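Local atomic coordinates of serine-threonine phosphatase 2C (Toxoplasma gondii, PDB entry 2I44), a protein that probably dephosphorylates serine and threonine residues of proteins as a member of the metal-dependent PP2C family, and binds calcium ions. Residues A24-D29 with T314-F319; K34-R39 with A310-A315; V58-V63 with S137-T142; D266-V271 with E297-E302. All coordinates share one frame; numbering follows the deposited sequence.

Contact 1. Residues A24-D29 with T314-F319; sequences AAIFTD and TAMTVF
Ile26 and Met316 face each other as a non-hydrogen-bonded pair of antiparallel strands, their side chains lying alongside and pointing the same way. The chain of Met316, present as selenomethionine, can be followed outward from the backbone. Its CB lies 4.1 Å from Ala25 O, and CG then comes beside the Ile26 branch, 3.7 Å from Ile26 CG1. With CG swung opposite the backbone N (chi1 -178°), the chain runs straight out to SE before a bend at chi3 turns CE back over Ile26. There Met316 CE closes to 3.3 Å from Ile26 CD1, tighter than carbons usually meet, so the exact spacing is doubtful.

This is the joint between strand 22-29, near the N terminus, and strand 313-320, the last of the chain, in one sheet of the PP2C beta-sandwich. Ile26 and Met316 are on the face turned inward, where strands 38-43 and 53-62 of the opposing sheet cover them. Ala25, Phe27, Ala315 and Thr317 are on the other face, where Phe27 and Thr317 meet helix 291-305 and Ala25 meets Asn290; Ala25 CB lies 3.3 Å from Thr317 OG1.

The backbone is joined at two hydrogen-bonded pairs. Phe27 and Ala315 bond both ways almost straight, Phe27 N to Ala315 O at 3.0 Å and Ala315 N to Phe27 O at 2.9 Å, whereas the bonds between Ala25 and Thr317 are more bent. Toward the end of strand 22-29, Thr28 and Thr314 stand side by side with their hydroxyls 2.7 Å apart, OG1 to OG1; Ile313 O and Asp38 OD2 are further polar partners of this pair.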
loop_
_atom_site.group_PDB
_atom_site.type_symbol
_atom_site.label_atom_id
_atom_site.label_comp_id
_atom_site.label_asym_id
_atom_site.label_seq_id
_atom_site.Cartn_x
_atom_site.Cartn_y
_atom_site.Cartn_z
ATOM N N ALA A 24 -13.049 10.908 2.999
ATOM C CA ALA A 24 -12.504 9.567 3.046
ATOM C C ALA A 24 -13.391 8.572 3.756
ATOM O O ALA A 24 -14.217 8.930 4.596
ATOM C CB ALA A 24 -11.130 9.592 3.697
ATOM N N ALA A 25 -13.202 7.308 3.400
ATOM C CA ALA A 25 -13.952 6.212 3.986
ATOM C C ALA A 25 -13.032 5.004 3.985
ATOM O O ALA A 25 -12.201 4.855 3.089
ATOM C CB ALA A 25 -15.197 5.924 3.164
ATOM N N ILE A 26 -13.164 4.152 4.994
ATOM C CA ILE A 26 -12.331 2.961 5.076
ATOM C C ILE A 26 -13.185 1.826 5.596
ATOM O O ILE A 26 -13.872 1.980 6.601
ATOM C CB ILE A 26 -11.148 3.148 6.057
ATOM C CG1 ILE A 26 -10.414 4.459 5.767
ATOM C CG2 ILE A 26 -10.176 1.979 5.930
ATOM C CD1 ILE A 26 -9.354 4.792 6.803
ATOM N N PHE A 27 -13.138 0.687 4.916
ATOM C CA PHE A 27 -13.902 -0.479 5.336
ATOM C C PHE A 27 -13.067 -1.731 5.119
ATOM O O PHE A 27 -12.329 -1.831 4.144
ATOM C CB PHE A 27 -15.203 -0.596 4.541
ATOM C CG PHE A 27 -16.192 -1.556 5.145
ATOM C CD1 PHE A 27 -17.009 -1.158 6.202
ATOM C CD2 PHE A 27 -16.283 -2.867 4.685
ATOM C CE1 PHE A 27 -17.908 -2.053 6.794
ATOM C CE2 PHE A 27 -17.181 -3.772 5.271
ATOM C CZ PHE A 27 -17.992 -3.362 6.327
ATOM N N THR A 28 -13.188 -2.683 6.033
ATOM C CA THR A 28 -12.442 -3.926 5.932
ATOM C C THR A 28 -13.327 -5.100 6.332
ATOM O O THR A 28 -14.323 -4.930 7.028
ATOM C CB THR A 28 -11.191 -3.898 6.848
ATOM O OG1 THR A 28 -10.391 -5.060 6.599
ATOM C CG2 THR A 28 -11.601 -3.867 8.327
ATOM N N ASP A 29 -12.959 -6.294 5.887
ATOM C CA ASP A 29 -13.717 -7.490 6.219
ATOM C C ASP A 29 -12.772 -8.675 6.196
ATOM O O ASP A 29 -11.877 -8.746 5.358
ATOM C CB ASP A 29 -14.859 -7.697 5.218
ATOM C CG ASP A 29 -15.881 -8.705 5.709
ATOM O OD1 ASP A 29 -15.533 -9.896 5.847
ATOM O OD2 ASP A 29 -17.035 -8.301 5.965
ATOM N N THR A 314 -9.871 -5.047 2.092
ATOM C CA THR A 314 -9.785 -3.723 2.683
ATOM C C THR A 314 -9.782 -2.681 1.581
ATOM O O THR A 314 -9.043 -2.800 0.596
ATOM C CB THR A 314 -8.505 -3.571 3.527
ATOM O OG1 THR A 314 -8.590 -4.435 4.666
ATOM C CG2 THR A 314 -8.326 -2.135 4.003
ATOM N N ALA A 315 -10.614 -1.662 1.750
ATOM C CA ALA A 315 -10.703 -0.589 0.776
ATOM C C ALA A 315 -10.733 0.764 1.485
ATOM O O ALA A 315 -11.414 0.938 2.491
ATOM C CB ALA A 315 -11.950 -0.763 -0.085
HETATM N N MSE A 316 -9.962 1.706 0.961
HETATM C CA MSE A 316 -9.894 3.051 1.506
HETATM C C MSE A 316 -10.172 3.950 0.309
HETATM O O MSE A 316 -9.426 3.928 -0.668
HETATM C CB MSE A 316 -8.489 3.331 2.070
HETATM C CG MSE A 316 -8.312 4.710 2.714
HETATM SE SE MSE A 316 -6.492 5.038 3.361
HETATM C CE MSE A 316 -6.618 4.114 5.049
ATOM N N THR A 317 -11.258 4.713 0.374
ATOM C CA THR A 317 -11.634 5.610 -0.711
ATOM C C THR A 317 -11.373 7.071 -0.360
ATOM O O THR A 317 -11.712 7.528 0.728
ATOM C CB THR A 317 -13.130 5.441 -1.076
ATOM O OG1 THR A 317 -13.932 5.495 0.112
ATOM C CG2 THR A 317 -13.361 4.107 -1.774
ATOM N N VAL A 318 -10.765 7.798 -1.291
ATOM C CA VAL A 318 -10.451 9.204 -1.082
ATOM C C VAL A 318 -10.994 10.029 -2.248
ATOM O O VAL A 318 -10.599 9.833 -3.393
ATOM C CB VAL A 318 -8.920 9.421 -0.982
ATOM C CG1 VAL A 318 -8.614 10.888 -0.716
ATOM C CG2 VAL A 318 -8.337 8.538 0.119
ATOM N N PHE A 319 -11.909 10.946 -1.954
ATOM C CA PHE A 319 -12.489 11.791 -2.993
ATOM C C PHE A 319 -11.931 13.200 -2.851
ATOM O O PHE A 319 -12.142 13.863 -1.837
ATOM C CB PHE A 319 -14.018 11.815 -2.871
ATOM C CG PHE A 319 -14.672 10.487 -3.152
ATOM C CD1 PHE A 319 -15.100 10.163 -4.437
ATOM C CD2 PHE A 319 -14.840 9.553 -2.134
ATOM C CE1 PHE A 319 -15.683 8.929 -4.706
ATOM C CE2 PHE A 319 -15.425 8.312 -2.390
ATOM C CZ PHE A 319 -15.847 7.999 -3.677
#

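Contact 2. Residues K34-R39 with A310-A315; sequences KHQEDR and ADNITA. With CA (calcium ion), chain D.
Asn312 and Asp38 run alongside in opposite senses at the closely packed heart of this contact, the Asp38 CG lying 3.7 Å from Asn312 CB. The carboxylate and the amide are turned steeply against each other, their planes 73° apart, so Asp38 presents itself to the aliphatic root of Asn312 while the amide reaches on toward the 35-37 backbone. Gln36 approaches beside Asp38: its chain folds back at chi2 (50°), which brings OE1 to 3.4 Å from Asn312 CB and lets the same oxygen accept a bond from Asp38 N at 3.0 Å. Deeper in, Thr314 OG1 donates to Asp38 OD2 at 2.9 Å, on the lone pair facing away from OD1; Thr265 OG1 is a second partner of that oxygen, and Thr28 OG1 of the threonine.

The side chains of Lys34 and His35 form the looser, exposed fringe, although the His35 carbonyl stays close to the Asn312 amide. The imidazole turns off from Asn312, with Lys34 CE over one of its faces.

On the metal side, Asp311 OD2 binds a calcium ion at 2.3 Å, while Asp38 reaches that ion through water 1. This water lies 2.3 Å from the calcium and donates to both Asp38 OD1 and Asn312 O. Asp38 thus acts as a second-shell group: the two acceptors fix the rotation of a metal-bound water that the calcium would be expected to polarise.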
loop_
_atom_site.group_PDB
_atom_site.type_symbol
_atom_site.label_atom_id
_atom_site.label_comp_id
_atom_site.label_asym_id
_atom_site.label_seq_id
_atom_site.Cartn_x
_atom_site.Cartn_y
_atom_site.Cartn_z
ATOM N N LYS A 34 -9.095 -17.400 8.180
ATOM C CA LYS A 34 -9.136 -17.652 9.617
ATOM C C LYS A 34 -8.588 -16.468 10.414
ATOM O O LYS A 34 -8.843 -16.349 11.610
ATOM C CB LYS A 34 -8.343 -18.916 9.959
ATOM C CG LYS A 34 -6.883 -18.859 9.566
ATOM C CD LYS A 34 -6.201 -20.197 9.800
ATOM C CE LYS A 34 -5.305 -20.188 11.024
ATOM N NZ LYS A 34 -4.659 -21.528 11.177
ATOM N N HIS A 35 -7.853 -15.586 9.743
ATOM C CA HIS A 35 -7.264 -14.416 10.391
ATOM C C HIS A 35 -7.511 -13.148 9.583
ATOM O O HIS A 35 -7.690 -13.205 8.373
ATOM C CB HIS A 35 -5.749 -14.576 10.509
ATOM C CG HIS A 35 -5.309 -15.647 11.450
ATOM N ND1 HIS A 35 -4.020 -16.137 11.453
ATOM C CD2 HIS A 35 -5.959 -16.286 12.451
ATOM C CE1 HIS A 35 -3.895 -17.031 12.417
ATOM N NE2 HIS A 35 -5.057 -17.139 13.039
ATOM N N GLN A 36 -7.496 -12.003 10.255
ATOM C CA GLN A 36 -7.644 -10.721 9.580
ATOM C C GLN A 36 -6.229 -10.152 9.579
ATOM O O GLN A 36 -5.748 -9.662 10.606
ATOM C CB GLN A 36 -8.586 -9.799 10.354
ATOM C CG GLN A 36 -8.652 -8.358 9.832
ATOM C CD GLN A 36 -8.878 -8.269 8.329
ATOM O OE1 GLN A 36 -7.984 -8.568 7.537
ATOM N NE2 GLN A 36 -10.081 -7.857 7.931
ATOM N N GLU A 37 -5.557 -10.232 8.433
ATOM C CA GLU A 37 -4.186 -9.760 8.344
ATOM C C GLU A 37 -4.003 -8.469 7.556
ATOM O O GLU A 37 -2.876 -8.056 7.282
ATOM C CB GLU A 37 -3.304 -10.877 7.783
ATOM C CG GLU A 37 -3.588 -12.214 8.459
ATOM C CD GLU A 37 -2.515 -13.260 8.233
ATOM O OE1 GLU A 37 -2.014 -13.378 7.093
ATOM O OE2 GLU A 37 -2.185 -13.982 9.202
ATOM N N ASP A 38 -5.114 -7.839 7.191
ATOM C CA ASP A 38 -5.076 -6.566 6.482
ATOM C C ASP A 38 -5.022 -5.479 7.553
ATOM O O ASP A 38 -5.646 -5.608 8.614
ATOM C CB ASP A 38 -6.354 -6.352 5.661
ATOM C CG ASP A 38 -6.264 -6.902 4.248
ATOM O OD1 ASP A 38 -5.290 -7.616 3.920
ATOM O OD2 ASP A 38 -7.200 -6.618 3.462
ATOM N N ARG A 39 -4.282 -4.413 7.275
ATOM C CA ARG A 39 -4.173 -3.285 8.190
ATOM C C ARG A 39 -4.183 -1.995 7.370
ATOM O O ARG A 39 -4.070 -2.031 6.144
ATOM C CB ARG A 39 -2.891 -3.393 9.023
ATOM C CG ARG A 39 -2.911 -4.535 10.043
ATOM C CD ARG A 39 -3.972 -4.300 11.120
ATOM N NE ARG A 39 -3.914 -5.300 12.186
ATOM C CZ ARG A 39 -4.343 -6.558 12.080
ATOM N NH1 ARG A 39 -4.880 -6.998 10.948
ATOM N NH2 ARG A 39 -4.221 -7.386 13.110
ATOM N N ALA A 310 -13.731 -15.890 0.163
ATOM C CA ALA A 310 -13.125 -14.567 0.009
ATOM C C ALA A 310 -11.888 -14.316 0.874
ATOM O O ALA A 310 -11.784 -14.793 2.004
ATOM C CB ALA A 310 -14.178 -13.485 0.285
ATOM N N ASP A 311 -10.948 -13.559 0.323
ATOM C CA ASP A 311 -9.724 -13.209 1.034
ATOM C C ASP A 311 -10.033 -12.026 1.954
ATOM O O ASP A 311 -11.140 -11.494 1.908
ATOM C CB ASP A 311 -8.654 -12.813 0.013
ATOM C CG ASP A 311 -7.346 -12.408 0.663
ATOM O OD1 ASP A 311 -7.072 -12.864 1.795
ATOM O OD2 ASP A 311 -6.585 -11.642 0.036
ATOM N N ASN A 312 -9.086 -11.618 2.799
ATOM C CA ASN A 312 -9.339 -10.437 3.626
ATOM C C ASN A 312 -9.518 -9.349 2.562
ATOM O O ASN A 312 -8.842 -9.382 1.525
ATOM C CB ASN A 312 -8.127 -10.046 4.490
ATOM C CG ASN A 312 -7.846 -11.020 5.619
ATOM O OD1 ASN A 312 -8.735 -11.719 6.107
ATOM N ND2 ASN A 312 -6.598 -11.043 6.063
ATOM N N ILE A 313 -10.412 -8.396 2.806
ATOM C CA ILE A 313 -10.652 -7.317 1.856
ATOM C C ILE A 313 -10.657 -5.990 2.592
ATOM O O ILE A 313 -11.353 -5.827 3.590
ATOM C CB ILE A 313 -12.014 -7.465 1.137
ATOM C CG1 ILE A 313 -12.182 -8.886 0.599
ATOM C CG2 ILE A 313 -12.096 -6.466 -0.018
ATOM C CD1 ILE A 313 -13.552 -9.155 -0.005
ATOM N N THR A 314 -9.871 -5.047 2.092
ATOM C CA THR A 314 -9.785 -3.723 2.683
ATOM C C THR A 314 -9.782 -2.681 1.581
ATOM O O THR A 314 -9.043 -2.800 0.596
ATOM C CB THR A 314 -8.505 -3.571 3.527
ATOM O OG1 THR A 314 -8.590 -4.435 4.666
ATOM C CG2 THR A 314 -8.326 -2.135 4.003
ATOM N N ALA A 315 -10.614 -1.662 1.750
ATOM C CA ALA A 315 -10.703 -0.589 0.776
ATOM C C ALA A 315 -10.733 0.764 1.485
ATOM O O ALA A 315 -11.414 0.938 2.491
ATOM C CB ALA A 315 -11.950 -0.763 -0.085
HETATM CA CA CA D . -4.574 -10.594 0.455
HETATM O O HOH W 1 -5.981 -9.008 1.402
HETATM O O HOH W 2 -4.483 -11.780 2.184
HETATM O O HOH W 3 -3.127 -11.472 -0.478
#

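Contact 3. Residues V58-V63 with S137-T142; sequences VFDGTV and SSTSVT. With CA (calcium ion), chain E; CA (calcium ion), chain D.
Asp60 and Thr139 stand side by side on the same face of two antiparallel strands, Thr139 OG1 lying 3.1 Å from Asp60 CB. That hydroxyl is held between the backbone N and the carbonyl carbon (chi1 65°), a position from which it accepts from Asp60 N at 3.1 Å; Ser158 OG is its other partner. Thr139 N returns a bond to Asp60 O, the donor above the carbonyl plane. The carbonyl of Thr139 instead accepts, in its plane and on a lone pair, from Ser138 OG.

Phe59 is turned to the other face of the sheet, its ring edge directed at Thr139 O and at Ser140 OG, which bonds to Tyr117 OH and lies 3.6 Å from Phe59 CE1, while helix 66-80 packs on it. On Asp60's face, Val58 CB touches Val141 CG2 at 3.8 Å.

With its CG opposite the backbone N, the Asp60 carboxylate spans two calcium ions: OD1 binds one and OD2 the other, each at 2.2 Å. The first ion also takes Gly61 O at 2.2 Å, and water 2 bridges the pair. A carboxylate at the end of a central strand, shared between two metals, is the hallmark of the PP2C binuclear metal centre.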
loop_
_atom_site.group_PDB
_atom_site.type_symbol
_atom_site.label_atom_id
_atom_site.label_comp_id
_atom_site.label_asym_id
_atom_site.label_seq_id
_atom_site.Cartn_x
_atom_site.Cartn_y
_atom_site.Cartn_z
ATOM N N VAL A 58 -2.433 1.271 3.247
ATOM C CA VAL A 58 -3.149 0.019 3.420
ATOM C C VAL A 58 -2.091 -1.077 3.364
ATOM O O VAL A 58 -1.175 -1.018 2.540
ATOM C CB VAL A 58 -4.200 -0.185 2.303
ATOM C CG1 VAL A 58 -4.826 -1.571 2.417
ATOM C CG2 VAL A 58 -5.277 0.884 2.406
ATOM N N PHE A 59 -2.215 -2.080 4.227
ATOM C CA PHE A 59 -1.205 -3.135 4.282
ATOM C C PHE A 59 -1.758 -4.552 4.301
ATOM O O PHE A 59 -2.526 -4.911 5.192
ATOM C CB PHE A 59 -0.336 -2.912 5.526
ATOM C CG PHE A 59 0.072 -1.480 5.726
ATOM C CD1 PHE A 59 1.147 -0.945 5.023
ATOM C CD2 PHE A 59 -0.651 -0.651 6.584
ATOM C CE1 PHE A 59 1.497 0.393 5.166
ATOM C CE2 PHE A 59 -0.309 0.690 6.736
ATOM C CZ PHE A 59 0.769 1.213 6.023
ATOM N N ASP A 60 -1.360 -5.360 3.321
ATOM C CA ASP A 60 -1.812 -6.752 3.251
ATOM C C ASP A 60 -0.755 -7.661 3.879
ATOM O O ASP A 60 0.264 -7.978 3.260
ATOM C CB ASP A 60 -2.057 -7.173 1.789
ATOM C CG ASP A 60 -2.703 -8.558 1.664
ATOM O OD1 ASP A 60 -2.811 -9.275 2.682
ATOM O OD2 ASP A 60 -3.098 -8.928 0.530
ATOM N N GLY A 61 -1.003 -8.084 5.115
ATOM C CA GLY A 61 -0.062 -8.957 5.784
ATOM C C GLY A 61 -0.228 -10.406 5.379
ATOM O O GLY A 61 -1.273 -10.799 4.851
ATOM N N THR A 62 0.812 -11.197 5.607
ATOM C CA THR A 62 0.791 -12.620 5.303
ATOM C C THR A 62 1.746 -13.332 6.270
ATOM O O THR A 62 2.765 -12.769 6.673
ATOM C CB THR A 62 1.208 -12.898 3.843
ATOM O OG1 THR A 62 1.207 -14.309 3.603
ATOM C CG2 THR A 62 2.586 -12.357 3.573
ATOM N N VAL A 63 1.410 -14.573 6.612
ATOM C CA VAL A 63 2.168 -15.382 7.563
ATOM C C VAL A 63 2.031 -14.679 8.911
ATOM O O VAL A 63 3.014 -14.250 9.511
ATOM C CB VAL A 63 3.674 -15.494 7.195
ATOM C CG1 VAL A 63 4.343 -16.514 8.100
ATOM C CG2 VAL A 63 3.839 -15.899 5.731
ATOM N N SER A 137 5.392 -10.951 6.869
ATOM C CA SER A 137 5.580 -9.924 5.853
ATOM C C SER A 137 4.294 -9.146 5.588
ATOM O O SER A 137 3.228 -9.477 6.113
ATOM C CB SER A 137 6.027 -10.563 4.532
ATOM O OG SER A 137 7.180 -11.365 4.690
ATOM N N SER A 138 4.403 -8.111 4.756
ATOM C CA SER A 138 3.249 -7.301 4.396
ATOM C C SER A 138 3.509 -6.485 3.132
ATOM O O SER A 138 4.630 -6.020 2.882
ATOM C CB SER A 138 2.883 -6.348 5.548
ATOM O OG SER A 138 1.763 -5.530 5.223
ATOM N N THR A 139 2.475 -6.333 2.315
ATOM C CA THR A 139 2.598 -5.514 1.123
ATOM C C THR A 139 2.330 -4.113 1.646
ATOM O O THR A 139 2.033 -3.917 2.832
ATOM C CB THR A 139 1.491 -5.770 0.110
ATOM O OG1 THR A 139 0.250 -5.353 0.690
ATOM C CG2 THR A 139 1.418 -7.235 -0.283
ATOM N N SER A 140 2.411 -3.144 0.749
ATOM C CA SER A 140 2.135 -1.773 1.103
ATOM C C SER A 140 1.827 -0.901 -0.105
ATOM O O SER A 140 2.466 -1.017 -1.148
ATOM C CB SER A 140 3.319 -1.173 1.869
ATOM O OG SER A 140 3.168 0.228 2.029
ATOM N N VAL A 141 0.803 -0.070 0.042
ATOM C CA VAL A 141 0.439 0.924 -0.957
ATOM C C VAL A 141 0.223 2.141 -0.087
ATOM O O VAL A 141 -0.602 2.113 0.828
ATOM C CB VAL A 141 -0.886 0.638 -1.710
ATOM C CG1 VAL A 141 -0.661 -0.394 -2.775
ATOM C CG2 VAL A 141 -1.972 0.230 -0.736
ATOM N N THR A 142 0.986 3.195 -0.339
ATOM C CA THR A 142 0.849 4.411 0.443
ATOM C C THR A 142 0.693 5.611 -0.472
ATOM O O THR A 142 1.087 5.575 -1.632
ATOM C CB THR A 142 2.074 4.642 1.356
ATOM O OG1 THR A 142 3.262 4.723 0.556
ATOM C CG2 THR A 142 2.204 3.521 2.379
HETATM CA CA CA E . -2.922 -11.324 3.495
HETATM CA CA CA D . -4.574 -10.594 0.455
HETATM O O HOH W 1 -5.981 -9.008 1.402
HETATM O O HOH W 2 -4.483 -11.780 2.184
HETATM O O HOH W 3 -3.127 -11.472 -0.478
HETATM O O HOH W 4 -1.611 -12.170 1.772
HETATM O O HOH W 5 -3.277 -13.025 4.958
#

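Contact 4. Residues D266-V271 with E297-E302; sequences DGLWDV and EMTLAE. With CA (calcium ion), chain D.
Rotation about chi1 of Thr299 (-65°) sets its OG1 opposite its own carbonyl carbon and its CG2 opposite the backbone N, and so offers both branches to Leu268 and Val271. The methyl reaches two partners: Thr299 CG2 rests 3.6 Å from Gly267 O and 4.1 Å from Val271 CG2. Leu268 crosses Thr299 at about a right angle, its CD1 against the hydroxyl, in an approach short enough for its exact length to be doubtful. The hydroxyl is not left to this apolar neighbour, since Thr299 OG1 bonds to Leu295 O one turn earlier in its helix.

One turn further on, Val271 CG1 meets Glu302 CG at 3.9 Å, the two side chains slanting across each other. Glu302 bends at chi2 (56°) beyond that point, and its OE2 forms a salt bridge with Arg306. No hydrogen bond joins the two segments.

At the N-terminal end of the short helix Asp266 OD1 binds calcium at 2.3 Å, sharing that ion with Asp60 and Asp311. Helix 266-269 sits between the metal centre and helix 291-305, while Ile313 of strand 313-320 touches both Leu268 and Thr299 and fills in beside the two helices.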
loop_
_atom_site.group_PDB
_atom_site.type_symbol
_atom_site.label_atom_id
_atom_site.label_comp_id
_atom_site.label_asym_id
_atom_site.label_seq_id
_atom_site.Cartn_x
_atom_site.Cartn_y
_atom_site.Cartn_z
ATOM N N ASP A 266 -5.253 -6.952 -2.473
ATOM C CA ASP A 266 -5.624 -7.825 -3.578
ATOM C C ASP A 266 -6.937 -8.523 -3.289
ATOM O O ASP A 266 -7.543 -9.122 -4.173
ATOM C CB ASP A 266 -4.512 -8.848 -3.884
ATOM C CG ASP A 266 -4.230 -9.804 -2.727
ATOM O OD1 ASP A 266 -4.892 -9.722 -1.673
ATOM O OD2 ASP A 266 -3.325 -10.648 -2.882
ATOM N N GLY A 267 -7.379 -8.433 -2.039
ATOM C CA GLY A 267 -8.650 -9.030 -1.659
ATOM C C GLY A 267 -9.750 -8.380 -2.485
ATOM O O GLY A 267 -10.828 -8.955 -2.691
ATOM N N LEU A 268 -9.476 -7.164 -2.952
ATOM C CA LEU A 268 -10.413 -6.432 -3.798
ATOM C C LEU A 268 -10.045 -6.561 -5.278
ATOM O O LEU A 268 -10.895 -6.854 -6.120
ATOM C CB LEU A 268 -10.435 -4.942 -3.439
ATOM C CG LEU A 268 -11.158 -4.087 -4.495
ATOM C CD1 LEU A 268 -12.654 -4.425 -4.494
ATOM C CD2 LEU A 268 -10.957 -2.608 -4.216
ATOM N N TRP A 269 -8.769 -6.347 -5.589
ATOM C CA TRP A 269 -8.298 -6.374 -6.969
ATOM C C TRP A 269 -8.298 -7.728 -7.677
ATOM O O TRP A 269 -8.402 -7.782 -8.894
ATOM C CB TRP A 269 -6.908 -5.739 -7.032
ATOM C CG TRP A 269 -6.896 -4.353 -6.446
ATOM C CD1 TRP A 269 -6.053 -3.874 -5.482
ATOM C CD2 TRP A 269 -7.763 -3.269 -6.798
ATOM N NE1 TRP A 269 -6.341 -2.558 -5.215
ATOM C CE2 TRP A 269 -7.384 -2.160 -6.010
ATOM C CE3 TRP A 269 -8.823 -3.125 -7.704
ATOM C CZ2 TRP A 269 -8.029 -0.917 -6.100
ATOM C CZ3 TRP A 269 -9.469 -1.881 -7.795
ATOM C CH2 TRP A 269 -9.066 -0.797 -6.996
ATOM N N ASP A 270 -8.173 -8.819 -6.937
ATOM C CA ASP A 270 -8.198 -10.115 -7.599
ATOM C C ASP A 270 -9.574 -10.326 -8.227
ATOM O O ASP A 270 -9.736 -11.135 -9.137
ATOM C CB ASP A 270 -7.871 -11.244 -6.616
ATOM C CG ASP A 270 -6.391 -11.286 -6.247
ATOM O OD1 ASP A 270 -5.570 -10.724 -7.014
ATOM O OD2 ASP A 270 -6.043 -11.892 -5.208
ATOM N N VAL A 271 -10.558 -9.565 -7.755
ATOM C CA VAL A 271 -11.912 -9.673 -8.283
ATOM C C VAL A 271 -12.338 -8.509 -9.179
ATOM O O VAL A 271 -12.866 -8.722 -10.277
ATOM C CB VAL A 271 -12.945 -9.801 -7.146
ATOM C CG1 VAL A 271 -14.330 -9.974 -7.733
ATOM C CG2 VAL A 271 -12.594 -10.981 -6.242
ATOM N N GLU A 297 -18.474 -4.933 0.220
ATOM C CA GLU A 297 -19.676 -5.764 0.154
ATOM C C GLU A 297 -19.957 -6.286 -1.259
ATOM O O GLU A 297 -20.368 -7.434 -1.423
ATOM C CB GLU A 297 -20.879 -4.994 0.713
ATOM C CG GLU A 297 -20.616 -4.451 2.119
ATOM C CD GLU A 297 -21.874 -4.029 2.859
ATOM O OE1 GLU A 297 -22.745 -3.385 2.238
ATOM O OE2 GLU A 297 -21.985 -4.333 4.070
HETATM N N MSE A 298 -19.717 -5.450 -2.269
HETATM C CA MSE A 298 -19.920 -5.835 -3.665
HETATM C C MSE A 298 -18.975 -6.982 -4.027
HETATM O O MSE A 298 -19.360 -7.921 -4.723
HETATM C CB MSE A 298 -19.634 -4.652 -4.597
HETATM C CG MSE A 298 -20.625 -3.500 -4.523
HETATM SE SE MSE A 298 -22.239 -3.844 -5.490
HETATM C CE MSE A 298 -21.786 -2.982 -7.151
ATOM N N THR A 299 -17.735 -6.888 -3.553
ATOM C CA THR A 299 -16.720 -7.901 -3.808
ATOM C C THR A 299 -17.097 -9.218 -3.143
ATOM O O THR A 299 -16.963 -10.281 -3.747
ATOM C CB THR A 299 -15.340 -7.440 -3.281
ATOM O OG1 THR A 299 -14.917 -6.291 -4.026
ATOM C CG2 THR A 299 -14.298 -8.548 -3.421
ATOM N N LEU A 300 -17.571 -9.140 -1.903
ATOM C CA LEU A 300 -17.976 -10.324 -1.158
ATOM C C LEU A 300 -19.177 -11.012 -1.808
ATOM O O LEU A 300 -19.242 -12.240 -1.861
ATOM C CB LEU A 300 -18.297 -9.947 0.290
ATOM C CG LEU A 300 -17.091 -9.610 1.175
ATOM C CD1 LEU A 300 -17.537 -8.979 2.488
ATOM C CD2 LEU A 300 -16.307 -10.881 1.440
ATOM N N ALA A 301 -20.120 -10.223 -2.307
ATOM C CA ALA A 301 -21.298 -10.778 -2.959
ATOM C C ALA A 301 -20.879 -11.550 -4.211
ATOM O O ALA A 301 -21.351 -12.657 -4.456
ATOM C CB ALA A 301 -22.261 -9.661 -3.332
ATOM N N GLU A 302 -19.983 -10.960 -4.997
ATOM C CA GLU A 302 -19.499 -11.590 -6.218
ATOM C C GLU A 302 -18.782 -12.896 -5.907
ATOM O O GLU A 302 -18.942 -13.892 -6.620
ATOM C CB GLU A 302 -18.545 -10.650 -6.955
ATOM C CG GLU A 302 -17.963 -11.220 -8.244
ATOM C CD GLU A 302 -19.036 -11.664 -9.227
ATOM O OE1 GLU A 302 -20.114 -11.031 -9.261
ATOM O OE2 GLU A 302 -18.802 -12.637 -9.972
HETATM CA CA CA D . -4.574 -10.594 0.455
HETATM O O HOH W 3 -3.127 -11.472 -0.478
HETATM O O HOH W 1 -5.981 -9.008 1.402
HETATM O O HOH W 2 -4.483 -11.780 2.184
#

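From the N terminus, strand 22-29 opens contact 1, which closes at the C-terminal strand 313-320 and spans most of the chain. Residues 34-39 open contact 2 and close it on 310-315, sharing Thr314 and Ala315 with contact 1. Inside this loop contact 3 joins strands 53-62 and 137-146 around a largely helical connection, and contact 4 then closes a shorter loop, in series with it. None crosses another: contacts 3 and 4 nest inside contact 2, which lies within contact 1. Together they tie one sheet to the other and to helix 291-305: contacts 2, 3 and 4 supply Asp311, Asp60 and Asp266 to one calcium ion, while contact 1 pairs an early strand with the last one.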